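Long-range contacts in RE68036p (Drosophila melanogaster, PDB 1SQH), which is of unproven function but probably belongs to the GNAT-like acyltransferases, with a possible role in transferring acyl groups to glycine: residues S172-R177 / L212-S217; E221-I226 / Q238-A243. All coordinates share one frame; numbering follows the deposited sequence.

Interaction 1: residues S172-R177 / L212-S217; sequences SEFEIR and LGICRS
F174 lies against I214 and R216 where the edge strand 174-177 pairs antiparallel with strand 212-216. Its CB sits 3.6 Å from I214 CG2 and equally far from C215 O, at the ring's edge. CG and CD1 stay close to that isoleucine methyl; the two side chains cross at about a right angle. F174 CG lies beside its backbone N (chi1 -50°), which sets the ring alongside R216; CE1 ends 4.1 Å from R216 NE, at the edge of the guanidinium, planes 34° apart. An aromatic suits this place, since its buried ring can meet both an aliphatic branch and an arginine.

Backbone bonds link E175 with C215 and R177 with G213. Beyond the strand, S217 N donates to E173 O, and S217 OG reaches S172 O at 3.2 Å, a short side chain whose hydroxyl meets a carbonyl where the strands end. On the face of E175 and C215, the long R177 chain brings NH2 to 3.8 Å from C215 SG, while its NH1 forms a salt bridge with D183. On the opposite face, I176 CG2 presses tightly on I214 CD1. L212 and I214 rest on helix 248-263, and strand 222-228 flanks 212-216 on its other side.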
loop_
_atom_site.group_PDB
_atom_site.type_symbol
_atom_site.label_atom_id
_atom_site.label_comp_id
_atom_site.label_asym_id
_atom_site.label_seq_id
_atom_site.Cartn_x
_atom_site.Cartn_y
_atom_site.Cartn_z
ATOM N N SER A 172 20.203 3.063 24.919
ATOM C CA SER A 172 21.388 3.897 24.705
ATOM C C SER A 172 22.209 3.493 23.489
ATOM O O SER A 172 22.764 4.350 22.792
ATOM C CB SER A 172 22.293 3.857 25.942
ATOM O OG SER A 172 21.672 4.469 27.061
ATOM N N GLU A 173 22.291 2.191 23.234
ATOM C CA GLU A 173 23.066 1.699 22.102
ATOM C C GLU A 173 22.582 2.261 20.766
ATOM O O GLU A 173 23.334 2.276 19.787
ATOM C CB GLU A 173 23.009 0.167 22.027
ATOM C CG GLU A 173 23.305 -0.587 23.328
ATOM C CD GLU A 173 22.073 -0.751 24.213
ATOM O OE1 GLU A 173 21.727 0.201 24.951
ATOM O OE2 GLU A 173 21.444 -1.838 24.157
ATOM N N PHE A 174 21.341 2.746 20.726
ATOM C CA PHE A 174 20.769 3.253 19.481
ATOM C C PHE A 174 20.272 4.695 19.425
ATOM O O PHE A 174 20.060 5.344 20.450
ATOM C CB PHE A 174 19.619 2.345 19.075
ATOM C CG PHE A 174 19.972 0.894 19.082
ATOM C CD1 PHE A 174 20.702 0.340 18.035
ATOM C CD2 PHE A 174 19.577 0.080 20.139
ATOM C CE1 PHE A 174 21.037 -1.011 18.035
ATOM C CE2 PHE A 174 19.902 -1.273 20.158
ATOM C CZ PHE A 174 20.636 -1.822 19.103
ATOM N N GLU A 175 20.078 5.165 18.193
ATOM C CA GLU A 175 19.560 6.500 17.890
ATOM C C GLU A 175 18.446 6.368 16.844
ATOM O O GLU A 175 18.458 5.438 16.024
ATOM C CB GLU A 175 20.657 7.402 17.324
ATOM C CG GLU A 175 21.531 8.083 18.358
ATOM C CD GLU A 175 22.411 9.152 17.738
ATOM O OE1 GLU A 175 23.201 8.812 16.828
ATOM O OE2 GLU A 175 22.308 10.330 18.151
ATOM N N ILE A 176 17.489 7.290 16.871
ATOM C CA ILE A 176 16.389 7.259 15.910
ATOM C C ILE A 176 16.428 8.508 15.054
ATOM O O ILE A 176 16.713 9.595 15.556
ATOM C CB ILE A 176 14.993 7.221 16.592
ATOM C CG1 ILE A 176 14.747 8.513 17.375
ATOM C CG2 ILE A 176 14.884 6.021 17.497
ATOM C CD1 ILE A 176 15.719 8.761 18.526
ATOM N N ARG A 177 16.138 8.349 13.767
ATOM C CA ARG A 177 16.119 9.475 12.841
ATOM C C ARG A 177 15.315 9.093 11.614
ATOM O O ARG A 177 15.085 7.911 11.362
ATOM C CB ARG A 177 17.539 9.840 12.406
ATOM C CG ARG A 177 18.212 8.775 11.555
ATOM C CD ARG A 177 19.583 9.234 11.052
ATOM N NE ARG A 177 20.282 8.182 10.316
ATOM C CZ ARG A 177 19.973 7.780 9.085
ATOM N NH1 ARG A 177 18.970 8.351 8.427
ATOM N NH2 ARG A 177 20.650 6.781 8.521
ATOM N N LEU A 212 11.325 5.968 9.548
ATOM C CA LEU A 212 12.086 5.965 10.790
ATOM C C LEU A 212 13.151 4.887 10.775
ATOM O O LEU A 212 12.894 3.750 10.385
ATOM C CB LEU A 212 11.164 5.756 11.995
ATOM C CG LEU A 212 10.348 6.946 12.505
ATOM C CD1 LEU A 212 9.600 6.559 13.784
ATOM C CD2 LEU A 212 11.274 8.114 12.796
ATOM N N GLY A 213 14.353 5.251 11.199
ATOM C CA GLY A 213 15.430 4.287 11.230
ATOM C C GLY A 213 16.110 4.260 12.583
ATOM O O GLY A 213 16.143 5.269 13.297
ATOM N N ILE A 214 16.634 3.093 12.939
ATOM C CA ILE A 214 17.351 2.898 14.194
ATOM C C ILE A 214 18.836 2.647 13.871
ATOM O O ILE A 214 19.184 1.662 13.197
ATOM C CB ILE A 214 16.820 1.660 14.973
ATOM C CG1 ILE A 214 15.333 1.811 15.292
ATOM C CG2 ILE A 214 17.593 1.496 16.272
ATOM C CD1 ILE A 214 15.022 2.860 16.341
ATOM N N CYS A 215 19.711 3.527 14.346
ATOM C CA CYS A 215 21.138 3.354 14.101
ATOM C C CYS A 215 21.928 3.264 15.400
ATOM O O CYS A 215 21.543 3.853 16.412
ATOM C CB CYS A 215 21.680 4.509 13.261
ATOM S SG CYS A 215 21.002 4.587 11.598
ATOM N N ARG A 216 23.034 2.525 15.366
ATOM C CA ARG A 216 23.880 2.375 16.544
ATOM C C ARG A 216 24.573 3.714 16.772
ATOM O O ARG A 216 25.094 4.315 15.831
ATOM C CB ARG A 216 24.936 1.284 16.327
ATOM C CG ARG A 216 24.413 0.015 15.675
ATOM C CD ARG A 216 25.293 -1.189 15.996
ATOM N NE ARG A 216 24.948 -1.780 17.291
ATOM C CZ ARG A 216 25.652 -2.730 17.902
ATOM N NH1 ARG A 216 26.757 -3.208 17.340
ATOM N NH2 ARG A 216 25.244 -3.207 19.076
ATOM N N SER A 217 24.573 4.190 18.012
ATOM C CA SER A 217 25.221 5.457 18.312
ATOM C C SER A 217 26.691 5.424 17.894
ATOM O O SER A 217 27.254 6.442 17.486
ATOM C CB SER A 217 25.100 5.765 19.798
ATOM O OG SER A 217 23.738 5.904 20.149
#

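Interaction 2: residues E221-I226 / Q238-A243; sequences ELIAWI and QVLPKA
The beta hairpin of strands 222-228 and 234-239 brings these segments together, with a classic beta bulge at I223 and A224, both of which face I214 on the neighbouring strand. W225 and Q238 form an antiparallel hydrogen-bonded pair: W225 N donates to Q238 O at 2.9 Å, and Q238 N returns a bond to W225 O. Two residues on, past the A224-V239 pair, L240 N donates to I223 O, extending the pairing beyond strand 234-239. A224 and V239 make a non-hydrogen-bonded pair whose CA atoms are only 4.1 Å apart; the small alanine suits so close an approach, its CB meeting V239 CG2.

On the other face, W225 and Q238 run side by side. The indole CG stands between the backbone N and the carbonyl carbon (chi1 51°), turning the ring back over its partner strand, with Q238 O above the centre of one face. The planes of ring and amide are 57° apart. NE1 packs near Q238 CB and is buried without a polar partner, so the indole is held here by packing. A large flat indole can take that carbonyl over its face and still reach branched L240 with its far rim: L240 CD1 touches W225 CH2 at 3.4 Å, and CD2 presses on I223 CD1.

I223 also packs past the 3-10 segment 241-242, its CG1 tight against A243 CB. K242 lays CG, CD and CE along I223 CD1; CE comes to 3.1 Å from E221 OE2, and the bend at chi4 (-69°) swings NZ aside, so the salt bridge from NZ to OE2 is long, 3.9 Å.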
loop_
_atom_site.group_PDB
_atom_site.type_symbol
_atom_site.label_atom_id
_atom_site.label_comp_id
_atom_site.label_asym_id
_atom_site.label_seq_id
_atom_site.Cartn_x
_atom_site.Cartn_y
_atom_site.Cartn_z
ATOM N N GLU A 221 25.533 2.574 12.034
ATOM C CA GLU A 221 24.965 1.587 11.122
ATOM C C GLU A 221 23.453 1.402 11.265
ATOM O O GLU A 221 22.965 1.061 12.345
ATOM C CB GLU A 221 25.661 0.244 11.352
ATOM C CG GLU A 221 24.986 -0.947 10.689
ATOM C CD GLU A 221 25.582 -2.262 11.141
ATOM O OE1 GLU A 221 26.032 -2.340 12.304
ATOM O OE2 GLU A 221 25.584 -3.221 10.347
ATOM N N LEU A 222 22.717 1.615 10.174
ATOM C CA LEU A 222 21.257 1.448 10.175
ATOM C C LEU A 222 20.965 -0.008 10.531
ATOM O O LEU A 222 21.430 -0.921 9.850
ATOM C CB LEU A 222 20.692 1.768 8.790
ATOM C CG LEU A 222 19.185 1.612 8.586
ATOM C CD1 LEU A 222 18.420 2.615 9.441
ATOM C CD2 LEU A 222 18.877 1.806 7.111
ATOM N N ILE A 223 20.179 -0.234 11.577
ATOM C CA ILE A 223 19.932 -1.604 12.005
ATOM C C ILE A 223 18.472 -2.052 12.009
ATOM O O ILE A 223 18.183 -3.246 12.123
ATOM C CB ILE A 223 20.563 -1.824 13.412
ATOM C CG1 ILE A 223 21.112 -3.245 13.516
ATOM C CG2 ILE A 223 19.542 -1.516 14.519
ATOM C CD1 ILE A 223 22.328 -3.486 12.650
ATOM N N ALA A 224 17.563 -1.092 11.878
ATOM C CA ALA A 224 16.124 -1.366 11.863
ATOM C C ALA A 224 15.406 -0.151 11.278
ATOM O O ALA A 224 15.865 0.982 11.441
ATOM C CB ALA A 224 15.624 -1.646 13.284
ATOM N N TRP A 225 14.280 -0.374 10.611
ATOM C CA TRP A 225 13.559 0.736 9.994
ATOM C C TRP A 225 12.069 0.457 9.779
ATOM O O TRP A 225 11.621 -0.689 9.828
ATOM C CB TRP A 225 14.226 1.080 8.655
ATOM C CG TRP A 225 14.402 -0.127 7.786
ATOM C CD1 TRP A 225 13.456 -0.710 6.992
ATOM C CD2 TRP A 225 15.552 -0.979 7.729
ATOM N NE1 TRP A 225 13.942 -1.878 6.449
ATOM C CE2 TRP A 225 15.225 -2.066 6.886
ATOM C CE3 TRP A 225 16.824 -0.931 8.312
ATOM C CZ2 TRP A 225 16.130 -3.101 6.615
ATOM C CZ3 TRP A 225 17.725 -1.962 8.045
ATOM C CH2 TRP A 225 17.369 -3.033 7.202
ATOM N N ILE A 226 11.313 1.522 9.534
ATOM C CA ILE A 226 9.880 1.422 9.308
ATOM C C ILE A 226 9.501 2.571 8.367
ATOM O O ILE A 226 10.063 3.664 8.449
ATOM C CB ILE A 226 9.117 1.503 10.667
ATOM C CG1 ILE A 226 7.716 0.897 10.539
ATOM C CG2 ILE A 226 9.030 2.949 11.139
ATOM C CD1 ILE A 226 6.718 1.815 9.921
ATOM N N GLN A 238 11.276 -3.696 9.595
ATOM C CA GLN A 238 12.281 -4.741 9.663
ATOM C C GLN A 238 13.420 -4.405 10.606
ATOM O O GLN A 238 13.819 -3.246 10.736
ATOM C CB GLN A 238 12.836 -5.074 8.279
ATOM C CG GLN A 238 13.713 -6.322 8.304
ATOM C CD GLN A 238 14.005 -6.874 6.926
ATOM O OE1 GLN A 238 14.584 -7.953 6.797
ATOM N NE2 GLN A 238 13.610 -6.138 5.885
ATOM N N VAL A 239 13.915 -5.442 11.275
ATOM C CA VAL A 239 15.030 -5.320 12.198
ATOM C C VAL A 239 16.074 -6.354 11.789
ATOM O O VAL A 239 15.764 -7.545 11.660
ATOM C CB VAL A 239 14.592 -5.598 13.662
ATOM C CG1 VAL A 239 15.810 -5.605 14.575
ATOM C CG2 VAL A 239 13.593 -4.543 14.127
ATOM N N LEU A 240 17.301 -5.894 11.562
ATOM C CA LEU A 240 18.401 -6.778 11.187
ATOM C C LEU A 240 18.587 -7.797 12.311
ATOM O O LEU A 240 18.457 -7.467 13.493
ATOM C CB LEU A 240 19.693 -5.968 10.992
ATOM C CG LEU A 240 20.181 -5.510 9.605
ATOM C CD1 LEU A 240 19.107 -5.635 8.542
ATOM C CD2 LEU A 240 20.661 -4.077 9.740
ATOM N N PRO A 241 18.892 -9.051 11.953
ATOM C CA PRO A 241 19.088 -10.113 12.941
ATOM C C PRO A 241 19.962 -9.740 14.136
ATOM O O PRO A 241 19.622 -10.045 15.277
ATOM C CB PRO A 241 19.683 -11.239 12.106
ATOM C CG PRO A 241 18.955 -11.072 10.791
ATOM C CD PRO A 241 19.053 -9.570 10.582
ATOM N N LYS A 242 21.080 -9.072 13.875
ATOM C CA LYS A 242 21.994 -8.683 14.941
ATOM C C LYS A 242 21.417 -7.700 15.956
ATOM O O LYS A 242 22.093 -7.329 16.922
ATOM C CB LYS A 242 23.288 -8.112 14.347
ATOM C CG LYS A 242 23.095 -7.049 13.270
ATOM C CD LYS A 242 24.444 -6.481 12.843
ATOM C CE LYS A 242 24.401 -5.882 11.440
ATOM N NZ LYS A 242 24.240 -6.917 10.368
ATOM N N ALA A 243 20.176 -7.273 15.740
ATOM C CA ALA A 243 19.531 -6.336 16.657
ATOM C C ALA A 243 18.160 -6.840 17.109
ATOM O O ALA A 243 17.389 -6.099 17.716
ATOM C CB ALA A 243 19.396 -4.960 15.996
#

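Overall arrangement
Interactions 1 and 2 are two seams of one four-stranded antiparallel sheet, ordered 174-177, 211-216, 222-228, 234-239, and their centres lie about 9 Å apart. Interaction 1 joins the first two strands and interaction 2 the last two; the seam between them is closed by probable hydrogen bonds from I223 N to I214 O and from I214 N to A224 O, both 2.7 Å. Along the chain interaction 1 is complete before interaction 2 begins. Helix 248-263 packs on both, touching I214 from one and A224 from the other through L252. One strand, two helices, a three-stranded meander and then helix 248-263 is the N-terminal order of the GNAT fold, consistent with an FR47-like protein.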